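Long-range contact in aspartokinase (Synechocystis, PDB 3L76), which probably phosphorylates the beta-carboxyl group of aspartate with ATP, the first step toward lysine and threonine, and holds both amino acids in its ACT domains: residues D169-I180 with I226-W234. Residues are numbered along the deposited sequence; the frame is centred on the assembly and turned at random. Where two conformers were deposited one is given.
Sequences DFCEIYTDVPGI and IPLVVRSSW
Glu-172, Tyr-174 and Arg-231 meet on one face of two neighbouring parallel strands, 170-175 and 228-232, in the central sheet of the amino acid kinase fold. The backbones pair from Cys-171 to Thr-175, with hydrogen bonds such as Ile-173 N to Val-229 O, 2.7 Å, and Arg-231 N to Ile-173 O.

Arg-231, modelled in two conformers, runs outward along this face; what follows beyond CB holds for one of them and is doubtful for the other. Its CB lies 4.0 Å from Tyr-174 CE2, obliquely to the ring. CD has Tyr-174 OH and Glu-172 OE1 on the same side of it. The chain then bends at chi3 (96°), which sets one guanidinium face toward Glu-172 OE1, standing over it near the rim; Arg-231 NE, CZ and NH1 all lie 3.4 Å from that oxygen, and the two planes are 80° apart. In this conformer the salt bridge works by charge alone, since no N-H points at the oxygen. Tyr-174 OH also gives Glu-172 OE1 a weak hydrogen bond, while Glu-172 OE2 reaches Gln-6 weakly on strand 3-8, where Phe-8 stacks on the tyrosine ring. With a leucine in place of Tyr-174, OE1 would probably lose its hydroxyl partner and the arginine methylenes the ring they run beside.

The other face is apolar: Cys-171 SG touches Leu-228 CD2 at 3.6 Å, and helix 154-166 packs against both residues.

Past the strands, Asp-176, the centre of an inverse gamma turn, has its CB against Trp-234 CZ3 (3.3 Å). Nearby, one water bridges Pro-178 O and Ser-232 N, 3.2 Å from each.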
# COMPACT_ATOMS: atom_id res chain seq x y z
N ASP A 169 -29.93 -7.00 2.98
CA ASP A 169 -30.92 -7.60 3.85
C ASP A 169 -30.43 -7.62 5.28
O ASP A 169 -31.19 -7.38 6.21
CB ASP A 169 -31.27 -9.01 3.37
CG ASP A 169 -31.91 -9.00 1.99
OD1 ASP A 169 -32.99 -8.40 1.84
OD2 ASP A 169 -31.33 -9.60 1.05
N PHE A 170 -29.14 -7.91 5.44
CA PHE A 170 -28.49 -7.76 6.73
C PHE A 170 -26.98 -7.68 6.60
O PHE A 170 -26.43 -7.80 5.50
CB PHE A 170 -28.90 -8.87 7.71
CG PHE A 170 -28.81 -10.25 7.13
CD1 PHE A 170 -27.71 -11.06 7.42
CD2 PHE A 170 -29.81 -10.75 6.32
CE1 PHE A 170 -27.62 -12.34 6.89
CE2 PHE A 170 -29.73 -12.02 5.79
CZ PHE A 170 -28.63 -12.82 6.08
N CYS A 171 -26.31 -7.45 7.72
CA CYS A 171 -24.87 -7.23 7.75
C CYS A 171 -24.27 -8.03 8.90
O CYS A 171 -24.72 -7.91 10.03
CB CYS A 171 -24.58 -5.74 7.91
SG CYS A 171 -22.86 -5.34 8.22
N GLU A 172 -23.27 -8.84 8.59
CA GLU A 172 -22.66 -9.72 9.59
C GLU A 172 -21.23 -9.33 9.89
O GLU A 172 -20.43 -9.17 8.96
CB GLU A 172 -22.69 -11.16 9.09
CG GLU A 172 -24.04 -11.59 8.54
CD GLU A 172 -24.05 -13.05 8.10
OE1 GLU A 172 -24.06 -13.94 8.97
OE2 GLU A 172 -24.07 -13.31 6.89
N ILE A 173 -20.90 -9.16 11.17
CA ILE A 173 -19.54 -8.84 11.59
C ILE A 173 -18.88 -10.07 12.18
O ILE A 173 -19.28 -10.54 13.25
CB ILE A 173 -19.50 -7.73 12.66
CG1 ILE A 173 -20.34 -6.53 12.23
CG2 ILE A 173 -18.06 -7.33 12.95
CD1 ILE A 173 -19.72 -5.70 11.15
N TYR A 174 -17.85 -10.58 11.50
CA TYR A 174 -17.17 -11.78 11.96
C TYR A 174 -15.92 -11.46 12.75
O TYR A 174 -15.17 -10.54 12.42
CB TYR A 174 -16.85 -12.71 10.78
CG TYR A 174 -18.08 -13.33 10.18
CD1 TYR A 174 -18.79 -12.68 9.18
CD2 TYR A 174 -18.56 -14.56 10.63
CE1 TYR A 174 -19.93 -13.25 8.62
CE2 TYR A 174 -19.70 -15.13 10.08
CZ TYR A 174 -20.37 -14.47 9.07
OH TYR A 174 -21.51 -15.01 8.52
N THR A 175 -15.69 -12.24 13.80
CA THR A 175 -14.63 -11.95 14.75
C THR A 175 -14.28 -13.20 15.56
O THR A 175 -14.92 -14.24 15.40
CB THR A 175 -15.05 -10.82 15.70
OG1 THR A 175 -14.04 -10.65 16.70
CG2 THR A 175 -16.39 -11.14 16.35
N ASP A 176 -13.26 -13.09 16.40
CA ASP A 176 -12.85 -14.20 17.27
C ASP A 176 -13.59 -14.17 18.60
O ASP A 176 -12.98 -14.15 19.65
CB ASP A 176 -11.34 -14.22 17.49
CG ASP A 176 -10.77 -12.87 17.92
OD1 ASP A 176 -11.47 -11.84 17.80
OD2 ASP A 176 -9.61 -12.84 18.38
N VAL A 177 -14.92 -14.16 18.52
CA VAL A 177 -15.79 -14.06 19.68
C VAL A 177 -17.19 -14.46 19.23
O VAL A 177 -17.64 -14.04 18.17
CB VAL A 177 -15.81 -12.62 20.25
CG1 VAL A 177 -17.21 -12.24 20.69
CG2 VAL A 177 -14.81 -12.48 21.38
N PRO A 178 -17.88 -15.26 20.05
CA PRO A 178 -19.20 -15.83 19.73
C PRO A 178 -20.30 -14.78 19.64
O PRO A 178 -21.34 -15.03 19.03
CB PRO A 178 -19.48 -16.75 20.93
CG PRO A 178 -18.18 -16.87 21.66
CD PRO A 178 -17.47 -15.59 21.42
N GLY A 179 -20.07 -13.62 20.25
CA GLY A 179 -21.03 -12.54 20.24
C GLY A 179 -20.87 -11.64 21.45
O GLY A 179 -19.76 -11.46 21.96
N ILE A 180 -21.98 -11.06 21.91
CA ILE A 180 -21.96 -10.18 23.06
C ILE A 180 -22.42 -10.91 24.32
O ILE A 180 -23.47 -11.55 24.32
CB ILE A 180 -22.88 -8.98 22.85
CG1 ILE A 180 -22.66 -8.39 21.46
CG2 ILE A 180 -22.66 -7.93 23.93
CD1 ILE A 180 -21.26 -7.86 21.24
N ILE A 226 -30.56 -1.33 9.53
CA ILE A 226 -29.78 -2.44 9.03
C ILE A 226 -29.60 -3.52 10.10
O ILE A 226 -28.93 -3.29 11.11
CB ILE A 226 -28.40 -1.99 8.51
CG1 ILE A 226 -28.54 -0.78 7.59
CG2 ILE A 226 -27.69 -3.14 7.80
CD1 ILE A 226 -29.14 -1.11 6.26
N PRO A 227 -30.17 -4.70 9.87
CA PRO A 227 -29.96 -5.80 10.81
C PRO A 227 -28.48 -6.13 10.90
O PRO A 227 -27.80 -6.16 9.88
CB PRO A 227 -30.71 -6.97 10.15
CG PRO A 227 -31.58 -6.35 9.09
CD PRO A 227 -30.87 -5.12 8.65
N LEU A 228 -27.99 -6.38 12.11
CA LEU A 228 -26.59 -6.67 12.36
C LEU A 228 -26.43 -7.99 13.10
O LEU A 228 -27.33 -8.41 13.84
CB LEU A 228 -25.95 -5.58 13.21
CG LEU A 228 -25.16 -4.49 12.52
CD1 LEU A 228 -24.46 -3.66 13.58
CD2 LEU A 228 -24.15 -5.11 11.56
N VAL A 229 -25.28 -8.63 12.92
CA VAL A 229 -24.99 -9.89 13.58
C VAL A 229 -23.52 -10.00 13.93
O VAL A 229 -22.66 -9.96 13.05
CB VAL A 229 -25.33 -11.09 12.68
CG1 VAL A 229 -25.23 -12.36 13.48
CG2 VAL A 229 -26.71 -10.94 12.08
N VAL A 230 -23.23 -10.16 15.22
CA VAL A 230 -21.88 -10.43 15.69
C VAL A 230 -21.72 -11.93 15.84
O VAL A 230 -22.38 -12.55 16.66
CB VAL A 230 -21.62 -9.73 17.04
CG1 VAL A 230 -20.21 -10.04 17.54
CG2 VAL A 230 -21.82 -8.24 16.88
N ARG A 231 -20.86 -12.51 15.02
CA ARG A 231 -20.65 -13.95 15.01
C ARG A 231 -19.17 -14.27 15.11
O ARG A 231 -18.33 -13.36 15.14
CB ARG A 231 -21.22 -14.58 13.73
CG ARG A 231 -22.74 -14.60 13.67
CD ARG A 231 -23.25 -14.56 12.24
NE ARG A 231 -23.56 -15.87 11.68
CZ ARG A 231 -24.77 -16.25 11.31
NH1 ARG A 231 -25.80 -15.42 11.43
NH2 ARG A 231 -24.96 -17.47 10.81
N SER A 232 -18.84 -15.56 15.17
CA SER A 232 -17.46 -16.00 15.21
C SER A 232 -17.11 -16.76 13.95
O SER A 232 -17.95 -17.45 13.39
CB SER A 232 -17.20 -16.90 16.40
OG SER A 232 -15.91 -17.47 16.29
N SER A 233 -15.85 -16.63 13.52
CA SER A 233 -15.36 -17.28 12.31
C SER A 233 -15.04 -18.76 12.52
O SER A 233 -15.18 -19.57 11.61
CB SER A 233 -14.11 -16.57 11.80
OG SER A 233 -14.29 -15.16 11.80
N TRP A 234 -14.61 -19.11 13.73
CA TRP A 234 -14.22 -20.48 14.05
C TRP A 234 -15.42 -21.31 14.49
O TRP A 234 -15.28 -22.30 15.21
CB TRP A 234 -13.16 -20.48 15.15
CG TRP A 234 -11.89 -19.78 14.75
CD1 TRP A 234 -10.71 -20.37 14.38
CD2 TRP A 234 -11.67 -18.37 14.67
NE1 TRP A 234 -9.77 -19.41 14.08
CE2 TRP A 234 -10.34 -18.17 14.26
CE3 TRP A 234 -12.47 -17.25 14.91
CZ2 TRP A 234 -9.79 -16.91 14.08
CZ3 TRP A 234 -11.93 -16.00 14.73
CH2 TRP A 234 -10.60 -15.83 14.32
O HOH W 1 -21.28 -17.12 16.62